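Side-chain contacts in FMN-dependent nitronate monooxygenase (Shewanella oneidensis, PDB 5LSM), which probably oxidises the toxic propionate 3-nitronate with molecular oxygen to 3-oxopropanoate, nitrate and nitrite, using FMN as its cofactor: residues E255-D260 with L322-N327; N269-R274 with I279-M284. All coordinates share one frame; numbering follows the deposited sequence.

Interaction 1 of 2, residues E255-D260 with L322-N327; sequences EALQSD and LWCGQN. With FMN (flavin mononucleotide), chain I.
The carbonyl oxygen of Ala256, whose methyl group meets Leu322 across the contact, is gripped twice from its own chain. Ser259 OG reaches Ala256 O at 2.6 Å, in the carbonyl plane and on a lone pair, while the backbone nitrogen of Ser259 adds a weak bond to the same oxygen. Serine suits this place after the helical residues, because its short hydroxyl can fold back onto a helical carbonyl. The methyl of Ala256 lies against the fork of Leu322, CB being 4.1 Å from both CD1 and CD2; a small residue lets the branched one come close to the helix. Next along the chain, Leu257 has CG anti to its carbonyl carbon (chi1 -69°), which carries CD2 forward to Cys324 SG at 3.6 Å. The compact, weakly polar thiol makes an apolar contact in this buried spot. The fold is a TIM barrel, and the helix follows its last strand, 234-237, just after which Gly238 and Thr239 bind FMN. The loop at 322-327 is held between this helix and the cofactor. Trp323 points away from the helix, and its CB packs 3.3 Å from FMN C7M, a methyl that also lies at the edge of the indole, in its plane. At Gly325 a side chain would run into the phosphate oxygen FMN O2P, hence glycine; its N-H is bonded to Thr239 OG1, which also hydrogen-bonds FMN. Beyond it, Gln326 O accepts a hydrogen bond from Gln203 NE2 of the second subunit.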
ATOM      1  N   GLU A 255       0.411  24.203  -5.096  1.00 37.90           N
ATOM      2  CA  GLU A 255       0.976  24.107  -6.446  1.00 43.38           C
ATOM      3  C   GLU A 255       1.555  22.721  -6.684  1.00 42.62           C
ATOM      4  O   GLU A 255       1.473  22.174  -7.785  1.00 40.48           O
ATOM      5  CB  GLU A 255       2.079  25.151  -6.621  1.00 51.78           C
ATOM      6  CG  GLU A 255       2.694  25.189  -8.016  1.00 62.94           C
ATOM      7  CD  GLU A 255       2.899  26.602  -8.542  1.00 73.77           C
ATOM      8  OE1 GLU A 255       2.528  27.569  -7.837  1.00 86.35           O
ATOM      9  OE2 GLU A 255       3.415  26.747  -9.671  1.00 65.98           O
ATOM     10  N   ALA A 256       2.167  22.173  -5.641  1.00 40.40           N
ATOM     11  CA  ALA A 256       2.748  20.851  -5.702  1.00 35.78           C
ATOM     12  C   ALA A 256       1.649  19.810  -5.891  1.00 37.02           C
ATOM     13  O   ALA A 256       1.733  18.980  -6.796  1.00 31.84           O
ATOM     14  CB  ALA A 256       3.554  20.574  -4.439  1.00 32.48           C
ATOM     15  N   LEU A 257       0.585  19.902  -5.090  1.00 36.44           N
ATOM     16  CA  LEU A 257      -0.564  18.987  -5.235  1.00 37.34           C
ATOM     17  C   LEU A 257      -1.131  18.923  -6.661  1.00 35.05           C
ATOM     18  O   LEU A 257      -1.693  17.904  -7.057  1.00 42.39           O
ATOM     19  CB  LEU A 257      -1.687  19.381  -4.284  1.00 34.14           C
ATOM     20  CG  LEU A 257      -1.424  19.173  -2.800  1.00 35.24           C
ATOM     21  CD1 LEU A 257      -2.347  20.068  -1.976  1.00 32.83           C
ATOM     22  CD2 LEU A 257      -1.582  17.708  -2.421  1.00 33.38           C
ATOM     23  N   GLN A 258      -1.063  20.029  -7.393  1.00 36.35           N
ATOM     24  CA  GLN A 258      -1.712  20.124  -8.715  1.00 43.73           C
ATOM     25  C   GLN A 258      -0.762  19.722  -9.843  1.00 43.86           C
ATOM     26  O   GLN A 258      -1.200  19.346 -10.927  1.00 50.17           O
ATOM     27  CB  GLN A 258      -2.236  21.547  -8.963  1.00 42.09           C
ATOM     28  CG  GLN A 258      -3.604  21.800  -8.354  1.00 47.85           C
ATOM     29  CD  GLN A 258      -3.867  23.263  -8.063  1.00 50.12           C
ATOM     30  OE1 GLN A 258      -3.043  23.949  -7.458  1.00 59.68           O
ATOM     31  NE2 GLN A 258      -5.033  23.740  -8.463  1.00 54.73           N
ATOM     32  N   SER A 259       0.534  19.779  -9.571  1.00 42.43           N
ATOM     33  CA  SER A 259       1.544  19.304 -10.509  1.00 44.09           C
ATOM     34  C   SER A 259       1.546  17.779 -10.645  1.00 40.91           C
ATOM     35  O   SER A 259       0.951  17.069  -9.840  1.00 42.10           O
ATOM     36  CB  SER A 259       2.920  19.758 -10.043  1.00 43.24           C
ATOM     37  OG  SER A 259       3.304  19.037  -8.887  1.00 55.56           O
ATOM     38  N   ASP A 260       2.298  17.282 -11.617  1.00 41.84           N
ATOM     39  CA  ASP A 260       2.419  15.852 -11.813  1.00 49.32           C
ATOM     40  C   ASP A 260       3.494  15.217 -10.919  1.00 44.82           C
ATOM     41  O   ASP A 260       3.537  13.994 -10.763  1.00 47.47           O
ATOM     42  CB  ASP A 260       2.618  15.511 -13.303  1.00 60.06           C
ATOM     43  CG  ASP A 260       3.881  16.120 -13.891  1.00 70.54           C
ATOM     44  OD1 ASP A 260       4.910  16.172 -13.187  1.00 77.73           O
ATOM     45  OD2 ASP A 260       3.853  16.501 -15.084  1.00 77.52           O
ATOM     46  N   LEU A 322       5.424  18.245   2.293  1.00 33.24           N
ATOM     47  CA  LEU A 322       4.303  18.362   1.395  1.00 28.29           C
ATOM     48  C   LEU A 322       3.403  17.153   1.608  1.00 28.98           C
ATOM     49  O   LEU A 322       3.337  16.259   0.783  1.00 26.94           O
ATOM     50  CB  LEU A 322       4.813  18.399  -0.042  1.00 31.03           C
ATOM     51  CG  LEU A 322       5.704  19.568  -0.457  1.00 29.27           C
ATOM     52  CD1 LEU A 322       6.348  19.259  -1.798  1.00 27.20           C
ATOM     53  CD2 LEU A 322       4.872  20.835  -0.558  1.00 31.25           C
ATOM     54  N   TRP A 323       2.770  17.094   2.761  1.00 28.57           N
ATOM     55  CA  TRP A 323       2.005  15.934   3.130  1.00 25.07           C
ATOM     56  C   TRP A 323       0.859  15.691   2.129  1.00 25.39           C
ATOM     57  O   TRP A 323       0.176  16.626   1.736  1.00 23.80           O
ATOM     58  CB  TRP A 323       1.439  16.128   4.528  1.00 27.33           C
ATOM     59  CG  TRP A 323       2.434  16.094   5.683  1.00 26.27           C
ATOM     60  CD1 TRP A 323       2.153  16.425   6.958  1.00 27.59           C
ATOM     61  CD2 TRP A 323       3.827  15.696   5.674  1.00 27.80           C
ATOM     62  NE1 TRP A 323       3.258  16.253   7.763  1.00 28.64           N
ATOM     63  CE2 TRP A 323       4.310  15.849   6.996  1.00 28.39           C
ATOM     64  CE3 TRP A 323       4.722  15.292   4.680  1.00 30.24           C
ATOM     65  CZ2 TRP A 323       5.630  15.565   7.358  1.00 26.16           C
ATOM     66  CZ3 TRP A 323       6.040  14.997   5.044  1.00 28.68           C
ATOM     67  CH2 TRP A 323       6.472  15.121   6.375  1.00 29.46           C
ATOM     68  N   CYS A 324       0.693  14.433   1.699  1.00 24.18           N
ATOM     69  CA  CYS A 324      -0.165  14.067   0.556  1.00 25.38           C
ATOM     70  C   CYS A 324      -0.175  12.542   0.438  1.00 25.30           C
ATOM     71  O   CYS A 324       0.839  11.899   0.643  1.00 25.48           O
ATOM     72  CB  CYS A 324       0.333  14.689  -0.763  1.00 26.82           C
ATOM     73  SG  CYS A 324      -0.634  14.260  -2.254  1.00 26.60           S
ATOM     74  N   GLY A 325      -1.350  11.972   0.208  1.00 24.73           N
ATOM     75  CA  GLY A 325      -1.493  10.534   0.067  1.00 24.29           C
ATOM     76  C   GLY A 325      -1.187  10.100  -1.346  1.00 22.16           C
ATOM     77  O   GLY A 325      -0.779  10.894  -2.162  1.00 25.10           O
ATOM     78  N   GLN A 326      -1.409   8.836  -1.636  1.00 22.80           N
ATOM     79  CA  GLN A 326      -1.016   8.282  -2.916  1.00 24.89           C
ATOM     80  C   GLN A 326      -2.056   8.487  -3.996  1.00 24.02           C
ATOM     81  O   GLN A 326      -1.873   8.026  -5.128  1.00 29.20           O
ATOM     82  CB  GLN A 326      -0.729   6.793  -2.789  1.00 27.75           C
ATOM     83  CG  GLN A 326       0.586   6.473  -2.118  1.00 31.04           C
ATOM     84  CD  GLN A 326       0.934   4.993  -2.229  1.00 35.72           C
ATOM     85  OE1 GLN A 326       0.070   4.117  -2.080  1.00 33.04           O
ATOM     86  NE2 GLN A 326       2.193   4.711  -2.504  1.00 29.66           N
ATOM     87  N   ASN A 327      -3.129   9.186  -3.669  1.00 23.51           N
ATOM     88  CA  ASN A 327      -4.136   9.554  -4.668  1.00 25.99           C
ATOM     89  C   ASN A 327      -4.488  11.018  -4.497  1.00 27.28           C
ATOM     90  O   ASN A 327      -5.254  11.375  -3.605  1.00 29.84           O
ATOM     91  CB  ASN A 327      -5.397   8.678  -4.519  1.00 25.30           C
ATOM     92  CG  ASN A 327      -6.289   8.716  -5.748  1.00 24.03           C
ATOM     93  OD1 ASN A 327      -6.195   9.614  -6.571  1.00 26.67           O
ATOM     94  ND2 ASN A 327      -7.142   7.719  -5.882  1.00 23.79           N
TER
HETATM   95  N1  FMN I 401      -3.569  12.729  11.493  1.00 45.96           N
HETATM   96  C2  FMN I 401      -3.606  13.110  12.803  1.00 44.75           C
HETATM   97  O2  FMN I 401      -3.990  12.288  13.672  1.00 50.31           O
HETATM   98  N3  FMN I 401      -3.219  14.338  13.207  1.00 46.11           N
HETATM   99  C4  FMN I 401      -2.783  15.262  12.337  1.00 43.67           C
HETATM  100  O4  FMN I 401      -2.416  16.391  12.710  1.00 35.35           O
HETATM  101  C4A FMN I 401      -2.711  14.907  10.906  1.00 44.97           C
HETATM  102  N5  FMN I 401      -2.312  15.804  10.002  1.00 48.31           N
HETATM  103  C5A FMN I 401      -2.308  15.520   8.688  1.00 50.46           C
HETATM  104  C6  FMN I 401      -1.903  16.521   7.809  1.00 49.69           C
HETATM  105  C7  FMN I 401      -1.890  16.297   6.447  1.00 45.30           C
HETATM  106  C7M FMN I 401      -1.416  17.406   5.544  1.00 43.61           C
HETATM  107  C8  FMN I 401      -2.308  14.965   5.922  1.00 41.56           C
HETATM  108  C8M FMN I 401      -2.280  14.715   4.430  1.00 42.69           C
HETATM  109  C9  FMN I 401      -2.712  13.951   6.803  1.00 40.78           C
HETATM  110  C9A FMN I 401      -2.728  14.176   8.190  1.00 45.83           C
HETATM  111  N10 FMN I 401      -3.170  13.208   9.146  1.00 47.05           N
HETATM  112  C10 FMN I 401      -3.149  13.559  10.513  1.00 42.72           C
HETATM  113  C1' FMN I 401      -3.575  11.842   8.767  1.00 46.15           C
HETATM  114  C2' FMN I 401      -5.054  11.769   8.426  1.00 45.52           C
HETATM  115  O2' FMN I 401      -5.812  11.704   9.648  1.00 46.76           O
HETATM  116  C3' FMN I 401      -5.361  10.541   7.556  1.00 40.25           C
HETATM  117  O3' FMN I 401      -4.725   9.386   8.113  1.00 37.97           O
HETATM  118  C4' FMN I 401      -4.878  10.662   6.109  1.00 37.41           C
HETATM  119  O4' FMN I 401      -4.990  11.990   5.582  1.00 31.76           O
HETATM  120  C5' FMN I 401      -5.679   9.687   5.261  1.00 34.79           C
HETATM  121  O5' FMN I 401      -5.163   9.600   3.935  1.00 32.72           O
HETATM  122  P   FMN I 401      -5.544  10.627   2.756  1.00 26.93           P
HETATM  123  O1P FMN I 401      -6.975  11.064   2.974  1.00 28.13           O
HETATM  124  O2P FMN I 401      -5.343   9.791   1.519  1.00 26.88           O
HETATM  125  O3P FMN I 401      -4.544  11.710   2.957  1.00 27.63           O

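Interaction 2 of 2, residues N269-R274 with I279-M284; sequences NLFSGR and IVNRFM
Leu270 and Phe271, in the loop between strands 265-268 and 276-279, meet the first turn of helix 282-287 through ring and alkyl contacts. Ring on ring, Phe283, swung to the far side from its own backbone N (chi1 -174°), sends its edge toward the face of Phe271 in an offset edge-to-face pair, centroids 5.5 Å apart and planes at 77°. Alkyl groups meet both rings. Leu270 CD1 sits over the face of Phe283 in a CH-pi contact, 4.3 Å from the centroid and almost on the normal, while Leu270 CB touches Phe283 CE2 at 3.6 Å. Met284, a flexible thioether bent at chi3, brings its methyl CE to the edge of the other ring, 3.3 Å from Phe271 CE2. The aliphatic contact is looser, Leu270 CD1 to Met284 CG at 4.3 Å. Among polar groups, Asn281, the N-cap, accepts from Met284 N through OD1 at 3.2 Å; that OD1 also lies at the Phe271 ring edge, in plane. Were Phe271 cut back to an alanine, the Phe283 edge and Met284 methyl would probably lose the ring they lean on, opening a gap beside the cap. With no hydrogen bond crossing between the segments, cohesion rests on shape and burial, the cap's OD1 being answered within the first helical turn and its ND2 weakly bonded to Ser320 O.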
ATOM      1  N   ASN A 269      11.308  10.526   7.116  1.00 27.14           N
ATOM      2  CA  ASN A 269      11.458  11.024   8.490  1.00 26.48           C
ATOM      3  C   ASN A 269      12.230  12.340   8.573  1.00 28.60           C
ATOM      4  O   ASN A 269      12.541  12.823   9.667  1.00 28.81           O
ATOM      5  CB  ASN A 269      12.127   9.974   9.374  1.00 28.00           C
ATOM      6  CG  ASN A 269      13.568   9.650   8.944  1.00 27.37           C
ATOM      7  OD1 ASN A 269      13.943   9.779   7.789  1.00 27.33           O
ATOM      8  ND2 ASN A 269      14.345   9.161   9.878  1.00 26.74           N
ATOM      9  N   LEU A 270      12.506  12.940   7.420  1.00 30.60           N
ATOM     10  CA  LEU A 270      13.498  14.015   7.344  1.00 29.93           C
ATOM     11  C   LEU A 270      13.012  15.298   8.004  1.00 30.08           C
ATOM     12  O   LEU A 270      13.823  16.082   8.464  1.00 37.72           O
ATOM     13  CB  LEU A 270      13.901  14.293   5.885  1.00 29.44           C
ATOM     14  CG  LEU A 270      14.811  13.251   5.218  1.00 28.99           C
ATOM     15  CD1 LEU A 270      14.972  13.520   3.746  1.00 25.80           C
ATOM     16  CD2 LEU A 270      16.182  13.209   5.874  1.00 38.46           C
ATOM     17  N   PHE A 271      11.701  15.513   8.063  1.00 28.41           N
ATOM     18  CA  PHE A 271      11.168  16.802   8.494  1.00 30.57           C
ATOM     19  C   PHE A 271      10.776  16.821   9.960  1.00 31.18           C
ATOM     20  O   PHE A 271      10.622  17.887  10.547  1.00 33.96           O
ATOM     21  CB  PHE A 271       9.947  17.185   7.658  1.00 29.95           C
ATOM     22  CG  PHE A 271      10.220  17.245   6.199  1.00 27.14           C
ATOM     23  CD1 PHE A 271      10.737  18.396   5.627  1.00 28.46           C
ATOM     24  CD2 PHE A 271      10.057  16.121   5.408  1.00 29.35           C
ATOM     25  CE1 PHE A 271      11.004  18.455   4.274  1.00 27.85           C
ATOM     26  CE2 PHE A 271      10.320  16.168   4.045  1.00 30.12           C
ATOM     27  CZ  PHE A 271      10.810  17.335   3.485  1.00 29.82           C
ATOM     28  N   SER A 272      10.545  15.651  10.533  1.00 30.68           N
ATOM     29  CA  SER A 272       9.945  15.570  11.865  1.00 32.08           C
ATOM     30  C   SER A 272      10.664  14.596  12.826  1.00 31.34           C
ATOM     31  O   SER A 272      10.632  14.793  14.042  1.00 31.34           O
ATOM     32  CB  SER A 272       8.484  15.177  11.723  1.00 30.19           C
ATOM     33  OG  SER A 272       8.392  13.818  11.334  1.00 37.79           O
ATOM     34  N   GLY A 273      11.319  13.567  12.283  1.00 30.41           N
ATOM     35  CA  GLY A 273      11.831  12.448  13.089  1.00 29.66           C
ATOM     36  C   GLY A 273      11.024  11.160  12.969  1.00 30.69           C
ATOM     37  O   GLY A 273      11.408  10.120  13.514  1.00 30.01           O
ATOM     38  N   ARG A 274       9.867  11.242  12.313  1.00 32.30           N
ATOM     39  CA  ARG A 274       8.952  10.111  12.230  1.00 27.78           C
ATOM     40  C   ARG A 274       8.458   9.942  10.805  1.00 25.61           C
ATOM     41  O   ARG A 274       8.235  10.933  10.090  1.00 24.88           O
ATOM     42  CB  ARG A 274       7.769  10.308  13.203  1.00 30.14           C
ATOM     43  CG  ARG A 274       7.916   9.515  14.499  1.00 31.76           C
ATOM     44  CD  ARG A 274       6.695   9.614  15.402  1.00 33.02           C
ATOM     45  NE  ARG A 274       5.765   8.549  15.091  1.00 38.74           N
ATOM     46  CZ  ARG A 274       5.462   7.531  15.879  1.00 38.64           C
ATOM     47  NH1 ARG A 274       5.891   7.467  17.124  1.00 47.10           N
ATOM     48  NH2 ARG A 274       4.637   6.610  15.430  1.00 43.88           N
ATOM     49  N   ILE A 279       4.767  14.493  -0.930  1.00 23.60           N
ATOM     50  CA  ILE A 279       5.274  14.611  -2.284  1.00 26.60           C
ATOM     51  C   ILE A 279       6.804  14.657  -2.262  1.00 29.22           C
ATOM     52  O   ILE A 279       7.387  15.264  -1.366  1.00 32.69           O
ATOM     53  CB  ILE A 279       4.716  15.859  -2.982  1.00 27.39           C
ATOM     54  CG1 ILE A 279       3.200  15.732  -3.145  1.00 28.03           C
ATOM     55  CG2 ILE A 279       5.354  16.016  -4.357  1.00 27.28           C
ATOM     56  CD1 ILE A 279       2.497  17.044  -3.333  1.00 28.81           C
ATOM     57  N   VAL A 280       7.442  13.923  -3.180  1.00 30.59           N
ATOM     58  CA  VAL A 280       8.899  13.726  -3.145  1.00 32.75           C
ATOM     59  C   VAL A 280       9.569  14.994  -3.631  1.00 33.16           C
ATOM     60  O   VAL A 280       9.209  15.511  -4.687  1.00 33.13           O
ATOM     61  CB  VAL A 280       9.355  12.523  -4.018  1.00 34.97           C
ATOM     62  CG1 VAL A 280      10.856  12.572  -4.297  1.00 31.92           C
ATOM     63  CG2 VAL A 280       8.989  11.203  -3.345  1.00 35.35           C
ATOM     64  N   ASN A 281      10.503  15.510  -2.829  1.00 29.88           N
ATOM     65  CA  ASN A 281      11.256  16.707  -3.181  1.00 29.20           C
ATOM     66  C   ASN A 281      12.781  16.493  -3.108  1.00 36.48           C
ATOM     67  O   ASN A 281      13.248  15.369  -2.878  1.00 38.81           O
ATOM     68  CB  ASN A 281      10.798  17.917  -2.340  1.00 28.19           C
ATOM     69  CG  ASN A 281      10.847  17.673  -0.825  1.00 25.34           C
ATOM     70  OD1 ASN A 281      11.680  16.961  -0.317  1.00 25.40           O
ATOM     71  ND2 ASN A 281       9.989  18.354  -0.107  1.00 29.76           N
ATOM     72  N   ARG A 282      13.549  17.543  -3.409  1.00 38.46           N
ATOM     73  CA  ARG A 282      15.007  17.441  -3.501  1.00 40.05           C
ATOM     74  C   ARG A 282      15.585  16.924  -2.187  1.00 43.00           C
ATOM     75  O   ARG A 282      16.452  16.033  -2.175  1.00 43.86           O
ATOM     76  CB  ARG A 282      15.618  18.817  -3.834  1.00 42.95           C
ATOM     77  CG  ARG A 282      17.150  18.858  -3.891  1.00 40.59           C
ATOM     78  CD  ARG A 282      17.646  20.300  -3.949  1.00 41.59           C
ATOM     79  NE  ARG A 282      19.082  20.431  -3.706  1.00 46.18           N
ATOM     80  CZ  ARG A 282      19.690  21.581  -3.400  1.00 49.08           C
ATOM     81  NH1 ARG A 282      18.991  22.707  -3.305  1.00 43.00           N
ATOM     82  NH2 ARG A 282      20.999  21.604  -3.145  1.00 43.62           N
ATOM     83  N   PHE A 283      15.116  17.506  -1.086  1.00 36.14           N
ATOM     84  CA  PHE A 283      15.626  17.159   0.234  1.00 35.25           C
ATOM     85  C   PHE A 283      15.447  15.645   0.468  1.00 35.59           C
ATOM     86  O   PHE A 283      16.403  14.949   0.809  1.00 30.35           O
ATOM     87  CB  PHE A 283      14.922  18.014   1.307  1.00 37.03           C
ATOM     88  CG  PHE A 283      15.464  17.837   2.702  1.00 38.26           C
ATOM     89  CD1 PHE A 283      16.833  17.762   2.941  1.00 41.67           C
ATOM     90  CD2 PHE A 283      14.603  17.777   3.780  1.00 36.52           C
ATOM     91  CE1 PHE A 283      17.322  17.599   4.223  1.00 36.54           C
ATOM     92  CE2 PHE A 283      15.083  17.588   5.058  1.00 38.47           C
ATOM     93  CZ  PHE A 283      16.443  17.498   5.281  1.00 39.80           C
ATOM     94  N   MET A 284      14.277  15.113   0.117  1.00 32.96           N
ATOM     95  CA  MET A 284      14.028  13.688   0.299  1.00 30.52           C
ATOM     96  C   MET A 284      14.877  12.850  -0.654  1.00 29.89           C
ATOM     97  O   MET A 284      15.431  11.822  -0.248  1.00 28.22           O
ATOM     98  CB  MET A 284      12.558  13.354   0.100  1.00 31.61           C
ATOM     99  CG  MET A 284      11.604  14.010   1.088  1.00 31.93           C
ATOM    100  SD  MET A 284       9.914  13.892   0.471  1.00 39.41           S
ATOM    101  CE  MET A 284       9.237  15.466   1.003  1.00 49.18           C
TER

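Overall arrangement
The 269-274 and 279-284 segments of interaction 2 both fall in the chain between the two halves of interaction 1, and the contact centres lie 14 Å apart. Ile279 joins them: its backbone N probably hydrogen-bonds to Leu322 O (2.8 Å), and its CD1 packs on Ala256 CB at 3.8 Å, so the strand leading to helix 282-287 runs beside the cofactor loop and helix 251-258. Trp323 makes a second bridge, its CH2 lying 3.8 Å from Phe271 CD2 while its other end meets the flavin. Interaction 1 thus borders the FMN pocket directly, whereas interaction 2 stands behind it, the Phe271 side chain about 12 Å from FMN at nearest atoms.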